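Urea carboxylase (Thermus thermophilus, PDB 3OEP) is of unknown function but is homologous to KipI and KipA, combining two cyclophilin-like parts in one chain, and was wrongly named an allophanate hydrolase. Local coordinates at residues G35-V40 with G238-G243; Y43-L48 with S437-L442; A248-L253 with L457-S462. One frame throughout, in Å; residues are numbered along the deposited sequence.

Contact 1. Residues G35-V40 with G238-G243; sequences GLLDAV and GRFLGG
Asp38 OD1 is approached by two backbone N-H groups: that of Gly243 across the contact, in a fairly straight bond of 3.1 Å, and that of Ala39 next along its own strand, in a weak bond. The Gly243 amide reaches OD1 on the lone pair that faces the other carboxylate oxygen, so it also makes a weak bond to OD2, 3.2 Å away. Chi1 of Asp38 is -132°, away from a staggered position, and this turns the carboxylate onto the loop backbone at 241-243. A side chain on Gly243 would run into Asp38 OD2 and Val40 CG2, which explains the glycine there. With an alanine in place of Asp38, the amide of Gly243 would probably be left without its carboxylate acceptor, and the loop would be held less firmly to the strand at this point. Residues 36-40 belong to an outer strand of a three-stranded antiparallel sheet, and Leu37 and Asp38 together face Glu49 in a classic beta bulge. Next to the carboxylate, Leu37 O accepts the N-H of Leu241 at 2.9 Å, the donor tilted 25° from the carbonyl plane. Leu241 has CG beside its backbone N (chi1 -58°), which brings CD2 back over the Leu37 carbonyl, 3.7 Å from its O, and to 4.1 Å from Leu36 CD2, the two leucines crossing at about a right angle. Leu37 and Phe240 lie side by side, pointing the same way, with Leu37 CD2 3.8 Å from Phe240 CD2. Leucines suit positions 36 and 241, since Leu36 also meets Leu28 and Leu241 meets Leu29 of helix 15-30.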
# COMPACT_ATOMS: atom_id res chain seq x y z
N GLY A 35 -11.50 -16.15 3.97
CA GLY A 35 -11.57 -15.07 4.95
C GLY A 35 -10.22 -14.54 5.41
O GLY A 35 -10.16 -13.46 5.99
N LEU A 36 -9.14 -15.28 5.16
CA LEU A 36 -7.79 -14.78 5.43
C LEU A 36 -7.42 -13.76 4.37
O LEU A 36 -7.46 -14.06 3.18
CB LEU A 36 -6.76 -15.90 5.44
CG LEU A 36 -5.35 -15.45 5.81
CD1 LEU A 36 -5.31 -15.02 7.28
CD2 LEU A 36 -4.32 -16.52 5.54
N LEU A 37 -7.07 -12.55 4.81
CA LEU A 37 -6.75 -11.44 3.92
C LEU A 37 -5.25 -11.24 3.76
O LEU A 37 -4.79 -10.83 2.70
CB LEU A 37 -7.40 -10.15 4.44
CG LEU A 37 -8.91 -10.22 4.65
CD1 LEU A 37 -9.45 -8.87 5.11
CD2 LEU A 37 -9.63 -10.68 3.38
N ASP A 38 -4.47 -11.52 4.81
CA ASP A 38 -3.02 -11.43 4.72
C ASP A 38 -2.37 -12.19 5.87
O ASP A 38 -2.97 -12.36 6.93
CB ASP A 38 -2.56 -9.96 4.76
CG ASP A 38 -1.55 -9.63 3.67
OD1 ASP A 38 -1.06 -10.54 2.98
OD2 ASP A 38 -1.25 -8.43 3.50
N ALA A 39 -1.14 -12.63 5.63
CA ALA A 39 -0.29 -13.26 6.63
C ALA A 39 1.11 -12.72 6.39
O ALA A 39 1.76 -13.08 5.40
CB ALA A 39 -0.32 -14.77 6.49
N VAL A 40 1.57 -11.84 7.27
CA VAL A 40 2.81 -11.11 7.04
C VAL A 40 3.81 -11.35 8.17
O VAL A 40 3.60 -10.92 9.30
CB VAL A 40 2.55 -9.59 6.92
CG1 VAL A 40 3.84 -8.88 6.47
CG2 VAL A 40 1.40 -9.30 5.94
N GLY A 238 -9.30 -5.04 -4.21
CA GLY A 238 -7.99 -4.95 -3.56
C GLY A 238 -7.13 -6.15 -3.88
O GLY A 238 -7.60 -7.14 -4.47
N ARG A 239 -5.85 -6.05 -3.51
CA ARG A 239 -4.91 -7.14 -3.68
C ARG A 239 -4.69 -7.77 -2.31
O ARG A 239 -4.29 -7.08 -1.37
CB ARG A 239 -3.59 -6.65 -4.26
CG ARG A 239 -2.59 -7.76 -4.54
CD ARG A 239 -1.43 -7.32 -5.43
NE ARG A 239 -1.87 -7.06 -6.81
CZ ARG A 239 -2.11 -5.86 -7.35
NH1 ARG A 239 -1.95 -4.72 -6.67
NH2 ARG A 239 -2.52 -5.80 -8.61
N PHE A 240 -4.95 -9.06 -2.22
CA PHE A 240 -4.87 -9.79 -0.96
C PHE A 240 -3.72 -10.78 -0.95
O PHE A 240 -3.23 -11.19 -2.01
CB PHE A 240 -6.20 -10.49 -0.69
CG PHE A 240 -7.34 -9.54 -0.56
CD1 PHE A 240 -8.10 -9.18 -1.67
CD2 PHE A 240 -7.63 -8.96 0.66
CE1 PHE A 240 -9.15 -8.28 -1.54
CE2 PHE A 240 -8.67 -8.06 0.79
CZ PHE A 240 -9.44 -7.72 -0.31
N LEU A 241 -3.28 -11.14 0.25
CA LEU A 241 -2.24 -12.16 0.47
C LEU A 241 -0.91 -11.78 -0.18
O LEU A 241 -0.12 -12.65 -0.56
CB LEU A 241 -2.72 -13.54 -0.01
CG LEU A 241 -4.01 -14.05 0.66
CD1 LEU A 241 -4.55 -15.27 -0.08
CD2 LEU A 241 -3.78 -14.36 2.12
N GLY A 242 -0.66 -10.47 -0.29
CA GLY A 242 0.58 -9.96 -0.89
C GLY A 242 1.46 -9.14 0.04
O GLY A 242 2.53 -8.69 -0.37
N GLY A 243 1.03 -8.94 1.28
CA GLY A 243 1.78 -8.13 2.23
C GLY A 243 3.17 -8.65 2.53
O GLY A 243 4.09 -7.87 2.80
O HOH W 1 -2.58 -7.94 1.29

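Contact 2. Residues Y43-L48 with S437-L442; sequences YGVLYL and SEPTPL
Tyr47 carries CG anti to its backbone N (chi1 179°), which extends its ring along the 439-441 backbone, whereas Tyr43 holds CG beside its N (chi1 -49°) and turns its ring edge to Ser437. The two side chains thus take opposite ends of the contact. Tyr47 CB lies 3.5 Å from Pro439 CB, the side chains sliding past each other in opposite directions, and Tyr47 OH ends 3.7 Å from Pro441 CB. Each proline offers the tyrosine a compact apolar ring and has no N-H to satisfy. Val45 CG1 reaches the CD of Pro439 more loosely, at 4.3 Å. Strand 45-50 is the middle strand of the three-stranded sheet; the axes of 45-48 and 437-439 pass 7.1 Å apart with 28° between their directions, and side chains, not backbone hydrogen bonds, join them. The packing brings the N-terminal part, of the carboxyltransferase C/D family and probably KipI-like, against the C-terminal A/B part, probably KipA-like. At the other end, Ser437 O sits near the plane of the Tyr43 ring, 3.2 Å from CE2, and a water bonded to Tyr43 OH accepts the N-H of Ser437 at 3.0 Å. Glu438 sends its carboxylate to Arg8 in a salt bridge, while Tyr6 meets the ring of Tyr47.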
# COMPACT_ATOMS: atom_id res chain seq x y z
N TYR A 43 10.69 -10.40 11.13
CA TYR A 43 11.46 -10.76 12.32
C TYR A 43 10.66 -11.80 13.12
O TYR A 43 10.20 -12.78 12.53
CB TYR A 43 11.81 -9.51 13.13
CG TYR A 43 12.40 -8.42 12.28
CD1 TYR A 43 13.74 -8.45 11.93
CD2 TYR A 43 11.61 -7.38 11.81
CE1 TYR A 43 14.28 -7.45 11.12
CE2 TYR A 43 12.14 -6.38 11.01
CZ TYR A 43 13.48 -6.43 10.68
OH TYR A 43 13.99 -5.43 9.90
N GLY A 44 10.47 -11.60 14.42
CA GLY A 44 9.74 -12.57 15.23
C GLY A 44 8.23 -12.37 15.28
O GLY A 44 7.57 -12.97 16.12
N VAL A 45 7.68 -11.55 14.39
CA VAL A 45 6.27 -11.18 14.44
C VAL A 45 5.53 -11.73 13.23
O VAL A 45 6.04 -11.69 12.10
CB VAL A 45 6.11 -9.65 14.46
CG1 VAL A 45 4.65 -9.27 14.53
CG2 VAL A 45 6.88 -9.06 15.64
N LEU A 46 4.31 -12.21 13.47
CA LEU A 46 3.40 -12.60 12.39
C LEU A 46 2.11 -11.81 12.55
O LEU A 46 1.47 -11.87 13.60
CB LEU A 46 3.12 -14.10 12.44
CG LEU A 46 2.13 -14.66 11.41
CD1 LEU A 46 2.60 -14.38 9.99
CD2 LEU A 46 1.93 -16.15 11.65
N TYR A 47 1.76 -11.04 11.52
CA TYR A 47 0.50 -10.31 11.50
C TYR A 47 -0.50 -11.05 10.63
O TYR A 47 -0.21 -11.38 9.48
CB TYR A 47 0.73 -8.90 10.95
CG TYR A 47 -0.52 -8.06 10.88
CD1 TYR A 47 -1.23 -7.72 12.03
CD2 TYR A 47 -1.01 -7.59 9.66
CE1 TYR A 47 -2.38 -6.95 11.98
CE2 TYR A 47 -2.18 -6.81 9.59
CZ TYR A 47 -2.85 -6.50 10.76
OH TYR A 47 -4.00 -5.74 10.75
N LEU A 48 -1.68 -11.31 11.18
CA LEU A 48 -2.74 -11.98 10.45
C LEU A 48 -3.91 -11.04 10.31
O LEU A 48 -4.37 -10.46 11.30
CB LEU A 48 -3.17 -13.26 11.18
CG LEU A 48 -2.07 -14.31 11.37
CD1 LEU A 48 -2.61 -15.51 12.14
CD2 LEU A 48 -1.48 -14.74 10.03
N SER A 437 10.91 -2.81 12.28
CA SER A 437 9.74 -2.75 11.42
C SER A 437 8.84 -3.96 11.66
O SER A 437 9.33 -5.09 11.81
CB SER A 437 10.14 -2.69 9.94
OG SER A 437 10.72 -1.44 9.64
N GLU A 438 7.55 -3.71 11.73
CA GLU A 438 6.57 -4.78 11.77
C GLU A 438 5.45 -4.47 10.80
O GLU A 438 5.33 -3.33 10.32
CB GLU A 438 6.06 -4.98 13.20
CG GLU A 438 5.13 -3.92 13.72
CD GLU A 438 4.58 -4.23 15.10
OE1 GLU A 438 3.52 -3.68 15.46
OE2 GLU A 438 5.22 -5.03 15.82
N PRO A 439 4.64 -5.48 10.47
CA PRO A 439 3.57 -5.28 9.51
C PRO A 439 2.59 -4.20 9.95
O PRO A 439 2.22 -4.14 11.12
CB PRO A 439 2.88 -6.65 9.46
CG PRO A 439 3.94 -7.61 9.89
CD PRO A 439 4.71 -6.89 10.91
N THR A 440 2.20 -3.36 9.00
CA THR A 440 1.31 -2.24 9.28
C THR A 440 -0.15 -2.69 9.30
O THR A 440 -0.58 -3.46 8.43
CB THR A 440 1.48 -1.14 8.24
OG1 THR A 440 1.30 -1.69 6.93
CG2 THR A 440 2.88 -0.53 8.35
N PRO A 441 -0.92 -2.22 10.29
CA PRO A 441 -2.35 -2.51 10.35
C PRO A 441 -3.16 -1.44 9.63
O PRO A 441 -2.84 -0.27 9.76
CB PRO A 441 -2.63 -2.46 11.86
CG PRO A 441 -1.67 -1.47 12.39
CD PRO A 441 -0.46 -1.47 11.47
N LEU A 442 -4.20 -1.83 8.89
CA LEU A 442 -5.07 -0.85 8.23
C LEU A 442 -5.77 -0.02 9.29
O LEU A 442 -6.34 -0.56 10.24
CB LEU A 442 -6.10 -1.55 7.33
CG LEU A 442 -6.96 -0.67 6.42
CD1 LEU A 442 -6.11 0.09 5.40
CD2 LEU A 442 -8.01 -1.52 5.71
O HOH W 2 13.43 -2.80 10.69

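Contact 3. Residues A248-L253 with L457-S462; sequences ARSGPL and LADKGS
Ala458 presses its methyl against the Ser250 carbonyl, CB to O 3.4 Å, and against the end of Leu253, whose CD1 lies 3.9 Å from the same CB. With the backbones this close, probably only a short side chain fits between them. Ala458 O in turn accepts the N-H of Ser250 at 3.0 Å; the donor sits 52° out of the carbonyl plane, not on a lone pair. A water donates to the same oxygen and takes the N-H of Arg249, so two donors share one carbonyl. Residues 457-460 form a type I beta turn, closed by Lys460 N to Leu457 O. Ala248 points its methyl at the turn, with CB 3.6 Å from both Ala458 O and Lys460 O, again where little bulk fits. A partly eclipsed chi1 of -146° swings the branches of Leu253 toward the turn: CD2 reaches Leu457 CD1 at 4.0 Å, the two side chains lying crosswise. Asp459 brings OD2 to 3.3 Å from Ser250 CA, but the charge of its carboxylate is met by Arg420 through OD1. Ser250 OG bonds to Pro351 O, and Arg249 pairs with Glu49. The two loops lie between secondary elements: 248-253 leads into helix 255-264, with Leu253 also on strand 331-336. The loop 457-462 joins strands 454-456 and 463-465, with Leu457 packed on helix 477-480.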
# COMPACT_ATOMS: atom_id res chain seq x y z
N ALA A 248 0.74 -3.55 -1.32
CA ALA A 248 -0.34 -2.91 -0.56
C ALA A 248 -1.70 -3.52 -0.89
O ALA A 248 -1.88 -4.14 -1.94
CB ALA A 248 -0.36 -1.41 -0.85
N ARG A 249 -2.65 -3.34 0.03
CA ARG A 249 -4.02 -3.77 -0.19
C ARG A 249 -4.61 -3.07 -1.42
O ARG A 249 -5.27 -3.70 -2.25
CB ARG A 249 -4.87 -3.43 1.04
CG ARG A 249 -6.35 -3.73 0.91
CD ARG A 249 -6.64 -5.17 0.54
NE ARG A 249 -5.74 -6.08 1.22
CZ ARG A 249 -5.78 -6.37 2.52
NH1 ARG A 249 -6.68 -5.81 3.32
NH2 ARG A 249 -4.88 -7.21 3.03
N SER A 250 -4.37 -1.77 -1.51
CA SER A 250 -4.92 -0.95 -2.58
C SER A 250 -6.46 -1.09 -2.58
O SER A 250 -7.07 -1.21 -1.52
CB SER A 250 -4.28 -1.31 -3.92
OG SER A 250 -4.69 -0.43 -4.96
N GLY A 251 -7.08 -1.08 -3.76
CA GLY A 251 -8.54 -1.09 -3.82
C GLY A 251 -9.10 0.31 -3.57
O GLY A 251 -8.35 1.28 -3.55
N PRO A 252 -10.42 0.41 -3.37
CA PRO A 252 -11.02 1.74 -3.22
C PRO A 252 -10.76 2.30 -1.83
O PRO A 252 -10.77 1.55 -0.85
CB PRO A 252 -12.51 1.48 -3.44
CG PRO A 252 -12.70 0.06 -3.01
CD PRO A 252 -11.42 -0.67 -3.26
N LEU A 253 -10.52 3.61 -1.74
CA LEU A 253 -10.26 4.25 -0.45
C LEU A 253 -11.56 4.47 0.34
O LEU A 253 -11.55 4.50 1.57
CB LEU A 253 -9.50 5.56 -0.63
CG LEU A 253 -8.51 5.89 0.49
CD1 LEU A 253 -7.35 4.89 0.48
CD2 LEU A 253 -8.01 7.32 0.37
N LEU A 457 -3.73 4.11 5.49
CA LEU A 457 -4.86 3.67 4.67
C LEU A 457 -4.41 2.64 3.63
O LEU A 457 -3.30 2.09 3.73
CB LEU A 457 -5.57 4.88 4.04
CG LEU A 457 -6.10 5.97 4.98
CD1 LEU A 457 -6.71 7.12 4.18
CD2 LEU A 457 -7.11 5.41 5.98
N ALA A 458 -5.26 2.35 2.64
CA ALA A 458 -5.08 1.21 1.73
C ALA A 458 -3.75 1.12 0.99
O ALA A 458 -3.30 0.02 0.70
CB ALA A 458 -6.23 1.15 0.73
N ASP A 459 -3.11 2.26 0.69
CA ASP A 459 -1.84 2.23 -0.05
C ASP A 459 -0.63 2.37 0.88
O ASP A 459 0.48 2.62 0.41
CB ASP A 459 -1.80 3.32 -1.14
CG ASP A 459 -2.53 2.91 -2.42
OD1 ASP A 459 -2.45 3.67 -3.42
OD2 ASP A 459 -3.18 1.85 -2.45
N LYS A 460 -0.85 2.21 2.18
CA LYS A 460 0.23 2.19 3.15
C LYS A 460 1.28 1.15 2.77
O LYS A 460 0.96 0.11 2.17
CB LYS A 460 -0.31 1.85 4.54
CG LYS A 460 -0.80 0.41 4.67
CD LYS A 460 -1.55 0.18 5.97
CE LYS A 460 -2.14 -1.22 6.02
NZ LYS A 460 -1.18 -2.31 5.63
N GLY A 461 2.54 1.43 3.12
CA GLY A 461 3.60 0.44 3.02
C GLY A 461 3.28 -0.73 3.94
O GLY A 461 2.61 -0.56 4.95
N SER A 462 3.77 -1.92 3.59
CA SER A 462 3.44 -3.15 4.32
C SER A 462 4.12 -3.24 5.68
O SER A 462 3.63 -3.94 6.56
CB SER A 462 3.81 -4.38 3.49
OG SER A 462 5.22 -4.51 3.37
O HOH W 3 -2.61 -1.94 2.56

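Contacts 1 and 2 are buried and use neighbouring strands of one antiparallel sheet, 36-42 and 45-50, tied by a probable hydrogen bond from Val40 N to Tyr47 O. Contact 3, though nearest the centre of the chain, is only partly buried and joins two loops without either strand. Their chemistry follows: contact 1 sets an aspartate and a carbonyl against loop amides; contact 2 is mostly aromatic-on-proline packing with water at one end; contact 3 combines small methyl groups, one backbone bond and a water. Arg249 links contact 3 to contact 1 through the backbone of Arg239, and Thr440 joins contact 2 to Lys460 and Gly461 of contact 3.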